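Local structure of minor structural protein 4 (Lactococcus phage Tuc2009, 5E7T) at residues S2-V7 against G101-V106; V18-Y23 against E87-V92. The protein is a structural component of a lactococcal phage particle, probably part of the baseplate at the tail tip, where it contacts Minor structural protein 5 and another protein chain. One frame throughout, in Å; residues are numbered along the deposited sequence.

Interaction 1. Residues S2-V7 against G101-V106; sequences SGFNVV and GYVEKV
Val7 packs on one face of the Tyr102 ring, its CB 4.0 Å from the ring centroid and displaced toward the rim, a CH-pi contact. Its CG1 reaches on toward the phenol end, 3.5 Å from Tyr102 CZ. The tyrosine turns back over the neighbouring strand because its CG sits between the backbone N and the carbonyl carbon (chi1 54°). On the other side of Val7, CG2 meets the aliphatic part of Glu104, 3.8 Å from Glu104 CB. The glutamate runs out beside Asn5 in the same direction, its OE1 3.6 Å from Asn5 CB. Val6 and Val103 form a non-hydrogen-bonded pair facing away from the tyrosine. On that same face Phe4 CE1 comes to 3.8 Å from Val103 CG1, the two side chains crossing at about a right angle.

The backbones are two antiparallel strands, 4-10 and 98-103, neighbours at one edge of the antiparallel sheet of what is, by family, an immunoglobulin-like domain; within this chain 98-103 is the outermost strand on that side. Val7 and Tyr102 are the hydrogen-bonded pair, Val7 N giving to Tyr102 O at 2.8 Å and Tyr102 N returning to Val7 O at 3.0 Å. A third bond, from Glu104 N to Asn5 O at 2.9 Å, carries the pairing just past the end of strand 98-103.

Further out, the hydroxyl of Tyr102 is hydrogen-bonded to both Glu9 and Lys58, which probably help fix the ring over Val7. Strand 58-63 flanks strand 4-10 on its other side, through backbone bonds of Phe4 with Leu63 and Val6 with Val61. Leu82 of strand 79-84 packs on both Phe4 and Val103, and Glu104 also packs on Asp273 of a chain of Minor structural protein 5.

Interaction 2. Residues V18-Y23 against E87-V92; sequences VKVTYY and EIMRFV
Strands 17-24 and 87-94 pair as antiparallel neighbours in the middle of the sheet of the immunoglobulin-like domain. Lys19 with Val92, Thr21 with Arg90 and Tyr23 with Ile88 each exchange two backbone bonds; Arg90 N reaches Thr21 O at 2.8 Å, for example.

Val20 and Phe91 lie side by side, with Val20 CG1 over one ring face, 4.2 Å from the centroid, and Val20 CG2 3.6 Å from Phe91 CD2. Farther along this face Tyr22, its CG anti to the backbone N (chi1 170°), stretches past Met89 so that its OH donates to Glu87 OE2 at 2.7 Å, on the anti side of a carboxylate turned 77° from the ring. The opposite face bears Tyr23, whose CZ is 3.5 Å from Ile88 CG2, and Arg90, whose CB is 3.4 Å from Thr21 OG1. Arg90 salt-bridges Glu79, while the hydroxyls of Thr21 and Tyr23 bond to the chain of another protein.

Strand 45-55 borders 17-24 and strand 79-84 borders 87-94; Phe91 packs on Val6 and Ile8 of strand 4-10, across the interior.

How the interactions relate
Interaction 2 is nested in sequence inside the loop closed by interaction 1: strand 4-10 is followed by 17-24, and 87-94 by 98-103. All four strands belong to one antiparallel sheet, with 45-55 and 58-63 lying between 17-24 and 4-10. Yet the centres of the two contacts are only about 14 Å apart, because the sheet curls round and brings their side chains together. Val6 CG2 packs 3.7 Å from Phe91 CZ, and Phe4 CE2 lies 3.8 Å from Met89 SD. The two pairings thus share one apolar interior, while residues of each also meet other chains of the assembly.

Interaction 1. Residues S2-V7 against G101-V106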
ATOM      1  N   SER A   2      -8.787  -4.963  47.254  1.00118.11           N
ATOM      2  CA  SER A   2      -7.894  -4.102  46.450  1.00114.42           C
ATOM      3  C   SER A   2      -8.720  -3.114  45.598  1.00110.02           C
ATOM      4  O   SER A   2      -8.318  -1.958  45.394  1.00110.43           O
ATOM      5  CB  SER A   2      -7.016  -4.964  45.540  1.00116.79           C
ATOM      6  OG  SER A   2      -7.785  -5.893  44.786  1.00124.44           O
ATOM      7  N   GLY A   3      -9.875  -3.596  45.143  1.00 97.51           N
ATOM      8  CA  GLY A   3     -10.822  -2.838  44.354  1.00 92.41           C
ATOM      9  C   GLY A   3     -11.951  -3.710  43.865  1.00 85.14           C
ATOM     10  O   GLY A   3     -12.326  -4.712  44.489  1.00 85.10           O
ATOM     11  N   PHE A   4     -12.492  -3.293  42.738  1.00 72.18           N
ATOM     12  CA  PHE A   4     -13.579  -3.897  42.004  1.00 68.12           C
ATOM     13  C   PHE A   4     -12.870  -4.474  40.810  1.00 69.67           C
ATOM     14  O   PHE A   4     -12.117  -3.766  40.145  1.00 70.26           O
ATOM     15  CB  PHE A   4     -14.591  -2.791  41.619  1.00 68.62           C
ATOM     16  CG  PHE A   4     -15.610  -3.093  40.554  1.00 67.62           C
ATOM     17  CD1 PHE A   4     -16.489  -4.160  40.691  1.00 69.53           C
ATOM     18  CD2 PHE A   4     -15.750  -2.264  39.453  1.00 67.65           C
ATOM     19  CE1 PHE A   4     -17.442  -4.433  39.705  1.00 69.64           C
ATOM     20  CE2 PHE A   4     -16.715  -2.528  38.476  1.00 69.22           C
ATOM     21  CZ  PHE A   4     -17.552  -3.612  38.608  1.00 67.46           C
ATOM     22  N   ASN A   5     -13.005  -5.778  40.602  1.00 63.58           N
ATOM     23  CA  ASN A   5     -12.282  -6.466  39.554  1.00 60.15           C
ATOM     24  C   ASN A   5     -13.200  -7.102  38.552  1.00 61.72           C
ATOM     25  O   ASN A   5     -14.081  -7.890  38.928  1.00 61.92           O
ATOM     26  CB  ASN A   5     -11.379  -7.517  40.181  1.00 56.57           C
ATOM     27  CG  ASN A   5     -10.221  -6.926  40.937  1.00 77.65           C
ATOM     28  OD1 ASN A   5      -9.187  -6.605  40.359  1.00 69.80           O
ATOM     29  ND2 ASN A   5     -10.357  -6.762  42.245  1.00 72.10           N
ATOM     30  N   VAL A   6     -12.982  -6.776  37.264  1.00 55.29           N
ATOM     31  CA  VAL A   6     -13.737  -7.383  36.166  1.00 53.64           C
ATOM     32  C   VAL A   6     -12.783  -8.259  35.366  1.00 59.05           C
ATOM     33  O   VAL A   6     -11.753  -7.772  34.900  1.00 59.30           O
ATOM     34  CB  VAL A   6     -14.523  -6.376  35.274  1.00 54.44           C
ATOM     35  CG1 VAL A   6     -15.166  -7.084  34.086  1.00 53.23           C
ATOM     36  CG2 VAL A   6     -15.579  -5.639  36.078  1.00 54.24           C
ATOM     37  N   VAL A   7     -13.123  -9.542  35.223  1.00 56.23           N
ATOM     38  CA  VAL A   7     -12.340 -10.528  34.487  1.00 56.47           C
ATOM     39  C   VAL A   7     -12.786 -10.607  33.027  1.00 63.47           C
ATOM     40  O   VAL A   7     -13.973 -10.790  32.754  1.00 66.16           O
ATOM     41  CB  VAL A   7     -12.423 -11.918  35.156  1.00 60.88           C
ATOM     42  CG1 VAL A   7     -11.714 -12.965  34.313  1.00 60.62           C
ATOM     43  CG2 VAL A   7     -11.834 -11.885  36.558  1.00 61.18           C
ATOM     44  N   GLY A 101     -16.801 -12.828  30.039  1.00 65.09           N
ATOM     45  CA  GLY A 101     -16.489 -11.699  30.908  1.00 64.16           C
ATOM     46  C   GLY A 101     -17.401 -11.718  32.117  1.00 67.69           C
ATOM     47  O   GLY A 101     -18.561 -12.151  32.025  1.00 68.91           O
ATOM     48  N   TYR A 102     -16.877 -11.296  33.275  1.00 61.39           N
ATOM     49  CA  TYR A 102     -17.655 -11.330  34.510  1.00 61.00           C
ATOM     50  C   TYR A 102     -16.960 -10.573  35.646  1.00 63.58           C
ATOM     51  O   TYR A 102     -15.740 -10.431  35.620  1.00 63.26           O
ATOM     52  CB  TYR A 102     -17.919 -12.808  34.914  1.00 62.02           C
ATOM     53  CG  TYR A 102     -16.664 -13.654  35.020  1.00 62.79           C
ATOM     54  CD1 TYR A 102     -16.145 -14.316  33.907  1.00 64.10           C
ATOM     55  CD2 TYR A 102     -16.007 -13.813  36.236  1.00 63.18           C
ATOM     56  CE1 TYR A 102     -14.972 -15.064  33.993  1.00 63.44           C
ATOM     57  CE2 TYR A 102     -14.836 -14.560  36.333  1.00 63.21           C
ATOM     58  CZ  TYR A 102     -14.316 -15.173  35.207  1.00 68.94           C
ATOM     59  OH  TYR A 102     -13.154 -15.895  35.313  1.00 70.80           O
ATOM     60  N   VAL A 103     -17.726 -10.096  36.640  1.00 59.33           N
ATOM     61  CA  VAL A 103     -17.164  -9.470  37.845  1.00 58.36           C
ATOM     62  C   VAL A 103     -16.537 -10.650  38.625  1.00 65.68           C
ATOM     63  O   VAL A 103     -17.197 -11.677  38.780  1.00 66.53           O
ATOM     64  CB  VAL A 103     -18.254  -8.763  38.697  1.00 60.24           C
ATOM     65  CG1 VAL A 103     -17.665  -8.176  39.963  1.00 59.96           C
ATOM     66  CG2 VAL A 103     -18.979  -7.695  37.905  1.00 59.09           C
ATOM     67  N   GLU A 104     -15.273 -10.525  39.060  1.00 63.57           N
ATOM     68  CA  GLU A 104     -14.546 -11.559  39.806  1.00 64.52           C
ATOM     69  C   GLU A 104     -15.234 -11.775  41.149  1.00 74.48           C
ATOM     70  O   GLU A 104     -15.195 -10.881  41.994  1.00 76.31           O
ATOM     71  CB  GLU A 104     -13.088 -11.109  40.041  1.00 65.06           C
ATOM     72  CG  GLU A 104     -12.101 -12.200  40.422  1.00 74.80           C
ATOM     73  CD  GLU A 104     -10.651 -11.750  40.529  1.00 93.83           C
ATOM     74  OE1 GLU A 104     -10.385 -10.765  41.255  1.00 79.35           O
ATOM     75  OE2 GLU A 104      -9.777 -12.391  39.899  1.00 90.43           O
ATOM     76  N   LYS A 105     -15.892 -12.939  41.340  1.00 73.27           N
ATOM     77  CA  LYS A 105     -16.540 -13.264  42.617  1.00 75.27           C
ATOM     78  C   LYS A 105     -15.617 -14.147  43.463  1.00 78.77           C
ATOM     79  O   LYS A 105     -15.354 -13.812  44.623  1.00 79.49           O
ATOM     80  CB  LYS A 105     -17.949 -13.875  42.438  1.00 80.53           C
ATOM     81  CG  LYS A 105     -19.041 -12.835  42.110  1.00114.84           C
ATOM     82  CD  LYS A 105     -20.417 -13.461  41.803  1.00135.44           C
ATOM     83  CE  LYS A 105     -21.350 -12.484  41.104  1.00151.14           C
ATOM     84  NZ  LYS A 105     -22.645 -13.115  40.712  1.00162.43           N
ATOM     85  N   VAL A 106     -15.085 -15.241  42.877  1.00 73.54           N
ATOM     86  CA  VAL A 106     -14.136 -16.104  43.591  1.00 72.53           C
ATOM     87  C   VAL A 106     -12.768 -15.476  43.390  1.00 76.15           C
ATOM     88  O   VAL A 106     -12.226 -15.492  42.282  1.00 75.91           O
ATOM     89  CB  VAL A 106     -14.200 -17.591  43.197  1.00 74.71           C
ATOM     90  CG1 VAL A 106     -13.437 -18.442  44.196  1.00 74.96           C
ATOM     91  CG2 VAL A 106     -15.637 -18.054  43.111  1.00 75.21           C
TER

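Interaction 2. Residues V18-Y23 against E87-V92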
ATOM      1  N   VAL A  18      -7.073  -3.048  27.390  1.00 56.69           N
ATOM      2  CA  VAL A  18      -8.476  -2.798  27.726  1.00 56.05           C
ATOM      3  C   VAL A  18      -8.646  -1.345  28.039  1.00 58.22           C
ATOM      4  O   VAL A  18      -7.824  -0.776  28.759  1.00 58.82           O
ATOM      5  CB  VAL A  18      -9.058  -3.704  28.837  1.00 60.43           C
ATOM      6  CG1 VAL A  18     -10.485  -3.295  29.169  1.00 60.67           C
ATOM      7  CG2 VAL A  18      -9.034  -5.173  28.418  1.00 60.41           C
ATOM      8  N   LYS A  19      -9.687  -0.728  27.454  1.00 53.37           N
ATOM      9  CA  LYS A  19     -10.051   0.658  27.719  1.00 52.32           C
ATOM     10  C   LYS A  19     -11.459   0.696  28.314  1.00 57.67           C
ATOM     11  O   LYS A  19     -12.404   0.144  27.731  1.00 57.84           O
ATOM     12  CB  LYS A  19      -9.894   1.542  26.488  1.00 52.45           C
ATOM     13  CG  LYS A  19      -8.501   2.129  26.394  1.00 66.48           C
ATOM     14  CD  LYS A  19      -8.063   2.196  24.950  1.00 87.42           C
ATOM     15  CE  LYS A  19      -6.599   2.508  24.801  1.00108.74           C
ATOM     16  NZ  LYS A  19      -6.111   2.134  23.441  1.00125.52           N
ATOM     17  N   VAL A  20     -11.573   1.288  29.516  1.00 54.38           N
ATOM     18  CA  VAL A  20     -12.829   1.387  30.242  1.00 55.01           C
ATOM     19  C   VAL A  20     -13.450   2.794  30.178  1.00 61.74           C
ATOM     20  O   VAL A  20     -12.766   3.815  30.410  1.00 62.91           O
ATOM     21  CB  VAL A  20     -12.704   0.885  31.703  1.00 59.06           C
ATOM     22  CG1 VAL A  20     -14.075   0.711  32.349  1.00 58.69           C
ATOM     23  CG2 VAL A  20     -11.918  -0.423  31.775  1.00 58.94           C
ATOM     24  N   THR A  21     -14.759   2.817  29.855  1.00 56.38           N
ATOM     25  CA  THR A  21     -15.624   3.990  29.866  1.00 55.93           C
ATOM     26  C   THR A  21     -16.893   3.667  30.665  1.00 60.11           C
ATOM     27  O   THR A  21     -17.277   2.495  30.818  1.00 60.10           O
ATOM     28  CB  THR A  21     -15.991   4.530  28.464  1.00 58.92           C
ATOM     29  OG1 THR A  21     -16.609   3.511  27.678  1.00 52.99           O
ATOM     30  CG2 THR A  21     -14.832   5.171  27.747  1.00 58.01           C
ATOM     31  N   TYR A  22     -17.533   4.722  31.158  1.00 55.33           N
ATOM     32  CA  TYR A  22     -18.770   4.681  31.912  1.00 55.19           C
ATOM     33  C   TYR A  22     -19.716   5.750  31.332  1.00 59.99           C
ATOM     34  O   TYR A  22     -19.296   6.872  31.038  1.00 60.77           O
ATOM     35  CB  TYR A  22     -18.492   4.938  33.414  1.00 56.20           C
ATOM     36  CG  TYR A  22     -19.759   5.142  34.228  1.00 56.75           C
ATOM     37  CD1 TYR A  22     -20.344   6.401  34.345  1.00 59.37           C
ATOM     38  CD2 TYR A  22     -20.370   4.077  34.884  1.00 56.33           C
ATOM     39  CE1 TYR A  22     -21.519   6.592  35.073  1.00 60.49           C
ATOM     40  CE2 TYR A  22     -21.533   4.258  35.631  1.00 57.45           C
ATOM     41  CZ  TYR A  22     -22.115   5.513  35.707  1.00 64.57           C
ATOM     42  OH  TYR A  22     -23.274   5.703  36.417  1.00 63.57           O
ATOM     43  N   TYR A  23     -20.998   5.413  31.216  1.00 55.00           N
ATOM     44  CA  TYR A  23     -22.024   6.318  30.704  1.00 53.90           C
ATOM     45  C   TYR A  23     -23.433   5.852  31.057  1.00 59.15           C
ATOM     46  O   TYR A  23     -23.695   4.644  31.157  1.00 59.19           O
ATOM     47  CB  TYR A  23     -21.879   6.558  29.196  1.00 53.33           C
ATOM     48  CG  TYR A  23     -21.780   5.299  28.368  1.00 52.48           C
ATOM     49  CD1 TYR A  23     -20.547   4.730  28.074  1.00 51.97           C
ATOM     50  CD2 TYR A  23     -22.919   4.688  27.857  1.00 53.88           C
ATOM     51  CE1 TYR A  23     -20.452   3.558  27.333  1.00 50.59           C
ATOM     52  CE2 TYR A  23     -22.835   3.514  27.111  1.00 54.47           C
ATOM     53  CZ  TYR A  23     -21.597   2.966  26.830  1.00 57.65           C
ATOM     54  OH  TYR A  23     -21.515   1.830  26.064  1.00 57.96           O
ATOM     55  N   GLU A  87     -27.074   2.526  33.823  1.00 60.00           N
ATOM     56  CA  GLU A  87     -25.620   2.628  33.859  1.00 57.23           C
ATOM     57  C   GLU A  87     -24.969   1.569  33.053  1.00 61.50           C
ATOM     58  O   GLU A  87     -25.346   0.408  33.150  1.00 61.41           O
ATOM     59  CB  GLU A  87     -25.112   2.460  35.288  1.00 58.62           C
ATOM     60  CG  GLU A  87     -25.473   3.559  36.251  1.00 64.16           C
ATOM     61  CD  GLU A  87     -25.017   3.212  37.649  1.00 93.92           C
ATOM     62  OE1 GLU A  87     -25.760   2.483  38.344  1.00 96.21           O
ATOM     63  OE2 GLU A  87     -23.880   3.587  38.017  1.00 93.52           O
ATOM     64  N   ILE A  88     -23.927   1.950  32.316  1.00 59.21           N
ATOM     65  CA  ILE A  88     -23.108   1.036  31.541  1.00 58.53           C
ATOM     66  C   ILE A  88     -21.648   1.300  31.776  1.00 63.96           C
ATOM     67  O   ILE A  88     -21.203   2.445  31.781  1.00 63.04           O
ATOM     68  CB  ILE A  88     -23.470   0.978  30.033  1.00 60.26           C
ATOM     69  CG1 ILE A  88     -24.607   0.002  29.846  1.00 60.64           C
ATOM     70  CG2 ILE A  88     -22.277   0.518  29.182  1.00 60.12           C
ATOM     71  CD1 ILE A  88     -25.030  -0.112  28.585  1.00 67.99           C
ATOM     72  N   MET A  89     -20.909   0.219  31.973  1.00 62.68           N
ATOM     73  CA  MET A  89     -19.471   0.233  32.077  1.00 62.95           C
ATOM     74  C   MET A  89     -19.036  -0.602  30.897  1.00 65.39           C
ATOM     75  O   MET A  89     -19.455  -1.760  30.759  1.00 65.73           O
ATOM     76  CB  MET A  89     -19.012  -0.343  33.389  1.00 66.56           C
ATOM     77  CG  MET A  89     -17.719   0.205  33.800  1.00 71.63           C
ATOM     78  SD  MET A  89     -17.406  -0.230  35.500  1.00 79.01           S
ATOM     79  CE  MET A  89     -18.503   0.978  36.355  1.00 76.84           C
ATOM     80  N   ARG A  90     -18.309   0.042  29.981  1.00 59.16           N
ATOM     81  CA  ARG A  90     -17.883  -0.524  28.717  1.00 57.45           C
ATOM     82  C   ARG A  90     -16.382  -0.832  28.761  1.00 63.10           C
ATOM     83  O   ARG A  90     -15.598   0.024  29.176  1.00 64.44           O
ATOM     84  CB  ARG A  90     -18.214   0.491  27.616  1.00 53.84           C
ATOM     85  CG  ARG A  90     -18.091  -0.062  26.226  1.00 58.65           C
ATOM     86  CD  ARG A  90     -17.828   1.020  25.207  1.00 62.88           C
ATOM     87  NE  ARG A  90     -17.724   0.416  23.887  1.00 66.48           N
ATOM     88  CZ  ARG A  90     -17.234   1.011  22.809  1.00 71.67           C
ATOM     89  NH1 ARG A  90     -16.763   2.240  22.882  1.00 44.62           N
ATOM     90  NH2 ARG A  90     -17.176   0.359  21.654  1.00 70.16           N
ATOM     91  N   PHE A  91     -15.986  -2.052  28.332  1.00 58.05           N
ATOM     92  CA  PHE A  91     -14.600  -2.536  28.306  1.00 55.85           C
ATOM     93  C   PHE A  91     -14.237  -2.865  26.870  1.00 58.26           C
ATOM     94  O   PHE A  91     -14.837  -3.752  26.290  1.00 57.72           O
ATOM     95  CB  PHE A  91     -14.461  -3.788  29.196  1.00 57.11           C
ATOM     96  CG  PHE A  91     -14.808  -3.562  30.654  1.00 58.81           C
ATOM     97  CD1 PHE A  91     -16.137  -3.478  31.069  1.00 60.74           C
ATOM     98  CD2 PHE A  91     -13.808  -3.441  31.613  1.00 60.55           C
ATOM     99  CE1 PHE A  91     -16.455  -3.250  32.409  1.00 61.81           C
ATOM    100  CE2 PHE A  91     -14.130  -3.210  32.957  1.00 63.36           C
ATOM    101  CZ  PHE A  91     -15.451  -3.122  33.343  1.00 61.42           C
ATOM    102  N   VAL A  92     -13.311  -2.126  26.272  1.00 54.37           N
ATOM    103  CA  VAL A  92     -12.949  -2.391  24.884  1.00 53.80           C
ATOM    104  C   VAL A  92     -11.580  -3.032  24.833  1.00 61.74           C
ATOM    105  O   VAL A  92     -10.580  -2.387  25.198  1.00 61.06           O
ATOM    106  CB  VAL A  92     -13.015  -1.145  23.949  1.00 55.77           C
ATOM    107  CG1 VAL A  92     -12.798  -1.535  22.492  1.00 54.56           C
ATOM    108  CG2 VAL A  92     -14.325  -0.393  24.106  1.00 55.43           C
TER